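Local coordinates for protein lipid binding hydrolase (Escherichia coli, PDB 2IF6) that is probably a hydrolase of the permuted papain-like amidase family and is thought to bind lipids, its substrate being unknown, at residues T34-M39 and Y45-V50. Numbering follows the deposited sequence.
Sequences TGMLVM and YVFEAV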
ATOM      1  N   THR A  34      -0.981   0.498   3.238  1.00 16.18           N
ATOM      2  CA  THR A  34      -0.487   1.697   2.531  1.00 16.64           C
ATOM      3  C   THR A  34      -1.645   2.334   1.753  1.00 16.67           C
ATOM      4  O   THR A  34      -2.650   1.666   1.450  1.00 15.91           O
ATOM      5  CB  THR A  34       0.735   1.350   1.628  1.00 17.39           C
ATOM      6  OG1 THR A  34       1.331   2.534   1.085  1.00 19.65           O
ATOM      7  CG2 THR A  34       0.334   0.455   0.499  1.00 20.59           C
ATOM      8  N   GLY A  35      -1.546   3.630   1.506  1.00 14.63           N
ATOM      9  CA  GLY A  35      -2.484   4.305   0.602  1.00 15.51           C
ATOM     10  C   GLY A  35      -1.763   5.490  -0.016  1.00 14.99           C
ATOM     11  O   GLY A  35      -0.570   5.738   0.298  1.00 14.50           O
ATOM     12  N   MET A  36      -2.460   6.215  -0.886  1.00 14.29           N
ATOM     13  CA  MET A  36      -1.836   7.347  -1.590  1.00 14.15           C
ATOM     14  C   MET A  36      -2.683   8.565  -1.344  1.00 13.14           C
ATOM     15  O   MET A  36      -3.935   8.503  -1.455  1.00 12.70           O
ATOM     16  CB  MET A  36      -1.737   7.066  -3.100  1.00 13.66           C
ATOM     17  CG  MET A  36      -1.098   8.210  -4.030  1.00 14.79           C
ATOM     18  SD  MET A  36      -1.324   7.810  -5.788  1.00 12.89           S
ATOM     19  CE  MET A  36      -3.033   8.399  -6.082  1.00 14.49           C
ATOM     20  N   LEU A  37      -2.024   9.666  -1.011  1.00 13.86           N
ATOM     21  CA  LEU A  37      -2.713  10.934  -0.744  1.00 14.49           C
ATOM     22  C   LEU A  37      -3.349  11.432  -2.054  1.00 14.68           C
ATOM     23  O   LEU A  37      -2.732  11.333  -3.117  1.00 13.59           O
ATOM     24  CB  LEU A  37      -1.751  11.985  -0.189  1.00 14.92           C
ATOM     25  CG  LEU A  37      -1.486  12.104   1.329  1.00 15.11           C
ATOM     26  CD1 LEU A  37      -2.700  12.657   2.025  1.00 16.07           C
ATOM     27  CD2 LEU A  37      -1.050  10.760   1.926  1.00 17.28           C
ATOM     28  N   VAL A  38      -4.604  11.899  -1.960  1.00 14.10           N
ATOM     29  CA  VAL A  38      -5.250  12.661  -3.047  1.00 16.47           C
ATOM     30  C   VAL A  38      -5.883  13.907  -2.396  1.00 17.37           C
ATOM     31  O   VAL A  38      -6.702  13.781  -1.459  1.00 17.98           O
ATOM     32  CB  VAL A  38      -6.288  11.853  -3.849  1.00 17.47           C
ATOM     33  CG1 VAL A  38      -6.975  12.745  -4.895  1.00 17.55           C
ATOM     34  CG2 VAL A  38      -5.632  10.705  -4.553  1.00 16.67           C
ATOM     35  N   MET A  39      -5.452  15.087  -2.839  1.00 16.74           N
ATOM     36  CA  MET A  39      -6.053  16.346  -2.412  1.00 18.16           C
ATOM     37  C   MET A  39      -7.334  16.568  -3.206  1.00 19.35           C
ATOM     38  O   MET A  39      -7.333  16.637  -4.438  1.00 20.64           O
ATOM     39  CB  MET A  39      -5.074  17.528  -2.532  1.00 18.65           C
ATOM     40  CG  MET A  39      -3.706  17.262  -1.916  1.00 18.12           C
ATOM     41  SD  MET A  39      -3.697  16.673  -0.189  1.00 16.14           S
ATOM     42  CE  MET A  39      -4.231  18.143   0.624  1.00 19.50           C
ATOM     43  N   TYR A  45      -7.197  13.429   1.427  1.00 15.53           N
ATOM     44  CA  TYR A  45      -7.818  12.136   1.549  1.00 14.88           C
ATOM     45  C   TYR A  45      -6.763  11.083   1.263  1.00 15.24           C
ATOM     46  O   TYR A  45      -5.798  11.361   0.551  1.00 15.64           O
ATOM     47  CB  TYR A  45      -8.970  11.994   0.552  1.00 15.95           C
ATOM     48  CG  TYR A  45     -10.184  12.854   0.917  1.00 16.48           C
ATOM     49  CD1 TYR A  45     -11.383  12.264   1.344  1.00 15.75           C
ATOM     50  CD2 TYR A  45     -10.133  14.249   0.823  1.00 13.75           C
ATOM     51  CE1 TYR A  45     -12.485  13.041   1.674  1.00 16.02           C
ATOM     52  CE2 TYR A  45     -11.251  15.059   1.180  1.00 14.18           C
ATOM     53  CZ  TYR A  45     -12.418  14.430   1.580  1.00 17.71           C
ATOM     54  OH  TYR A  45     -13.516  15.186   1.924  1.00 20.40           O
ATOM     55  N   VAL A  46      -6.968   9.878   1.783  1.00 13.15           N
ATOM     56  CA  VAL A  46      -6.111   8.744   1.481  1.00 13.82           C
ATOM     57  C   VAL A  46      -6.898   7.772   0.578  1.00 14.54           C
ATOM     58  O   VAL A  46      -7.934   7.196   0.990  1.00 16.18           O
ATOM     59  CB  VAL A  46      -5.578   8.029   2.777  1.00 12.71           C
ATOM     60  CG1 VAL A  46      -4.733   6.785   2.402  1.00 12.84           C
ATOM     61  CG2 VAL A  46      -4.778   9.008   3.646  1.00 11.71           C
ATOM     62  N   PHE A  47      -6.408   7.606  -0.657  1.00 14.47           N
ATOM     63  CA  PHE A  47      -6.931   6.621  -1.608  1.00 14.36           C
ATOM     64  C   PHE A  47      -6.345   5.272  -1.212  1.00 15.21           C
ATOM     65  O   PHE A  47      -5.110   5.128  -1.190  1.00 13.52           O
ATOM     66  CB  PHE A  47      -6.400   7.004  -3.005  1.00 15.17           C
ATOM     67  CG  PHE A  47      -6.637   5.978  -4.079  1.00 14.99           C
ATOM     68  CD1 PHE A  47      -7.870   5.920  -4.740  1.00 15.66           C
ATOM     69  CD2 PHE A  47      -5.606   5.103  -4.481  1.00 14.75           C
ATOM     70  CE1 PHE A  47      -8.112   5.010  -5.786  1.00 14.83           C
ATOM     71  CE2 PHE A  47      -5.844   4.157  -5.535  1.00 19.63           C
ATOM     72  CZ  PHE A  47      -7.104   4.125  -6.183  1.00 17.01           C
ATOM     73  N   GLU A  48      -7.205   4.300  -0.879  1.00 14.54           N
ATOM     74  CA  GLU A  48      -6.713   3.008  -0.369  1.00 15.48           C
ATOM     75  C   GLU A  48      -7.613   1.852  -0.777  1.00 15.71           C
ATOM     76  O   GLU A  48      -8.812   2.047  -0.950  1.00 14.85           O
ATOM     77  CB  GLU A  48      -6.634   3.049   1.159  1.00 14.79           C
ATOM     78  CG  GLU A  48      -7.990   3.477   1.792  1.00 17.79           C
ATOM     79  CD  GLU A  48      -8.030   3.292   3.291  1.00 22.36           C
ATOM     80  OE1 GLU A  48      -7.136   2.624   3.854  1.00 26.74           O
ATOM     81  OE2 GLU A  48      -8.988   3.784   3.921  1.00 23.78           O
ATOM     82  N   ALA A  49      -7.027   0.670  -0.933  1.00 15.91           N
ATOM     83  CA  ALA A  49      -7.790  -0.548  -1.247  1.00 19.13           C
ATOM     84  C   ALA A  49      -8.060  -1.233   0.073  1.00 21.00           C
ATOM     85  O   ALA A  49      -7.172  -1.860   0.634  1.00 22.00           O
ATOM     86  CB  ALA A  49      -7.001  -1.443  -2.171  1.00 18.32           C
ATOM     87  N   VAL A  50      -9.268  -1.063   0.594  1.00 22.53           N
ATOM     88  CA  VAL A  50      -9.702  -1.778   1.809  1.00 23.98           C
ATOM     89  C   VAL A  50     -11.037  -2.522   1.641  1.00 24.49           C
ATOM     90  O   VAL A  50     -11.675  -2.863   2.616  1.00 26.27           O
ATOM     91  CB  VAL A  50      -9.809  -0.845   3.020  1.00 23.23           C
ATOM     92  CG1 VAL A  50      -8.428  -0.366   3.445  1.00 23.97           C
ATOM     93  CG2 VAL A  50     -10.760   0.343   2.739  1.00 24.90           C
TER
HETATM   94  O   HOH W   1      -4.189   1.111  -0.647  1.00 16.44           O
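Met36 and Phe47 face each other as a hydrogen-bonded antiparallel pair: Met36 N donates its N-H to Phe47 O at 2.9 Å, in the carbonyl plane, and Phe47 N donates to Met36 O at 2.7 Å. Val38 and Tyr45 form the next such pair, each bonded to the other through N and O; Tyr45 O also receives the CA-H of Leu37, at 3.4 Å from Leu37 CA. The side chain of Phe47 starts with CB against the neighbouring strand, 3.3 Å from Met36 O and 4.1 Å from Val38 CG2. With CG anti to the backbone N (chi1 170°) the ring then leaves that strand; CD2 keeps a loose, oblique approach to Met36 CE at 4.5 Å, and the ring packs on Val115 and Val119 of helix 112-124 and on Val53 and Tyr55 of strand 53-57. On the other face of the sheet, Val46 CG1 lies 3.8 Å from Gly35 CA, and Phe47 O also comes close to that CA. Leu37 sends CD1 to Tyr45 O, while its CD2 only loosely meets Val46 CG2. Beyond the last direct backbone bonds, a water bridges the strands, donating to Thr34 O and accepting from Ala49 N. The Glu48 carboxylate is held at both oxygens: OE2 by Thr56 OG1, OE1 by His33 NE2. The two strands form a beta hairpin inside the antiparallel sheet, with helix 112-124 packed on the Met36 and Phe47 face. The hairpin brings together His33 and Glu48, consistent with a Cys-His-Glu triad completed by Cys112, as would suit a permuted papain-like amidase.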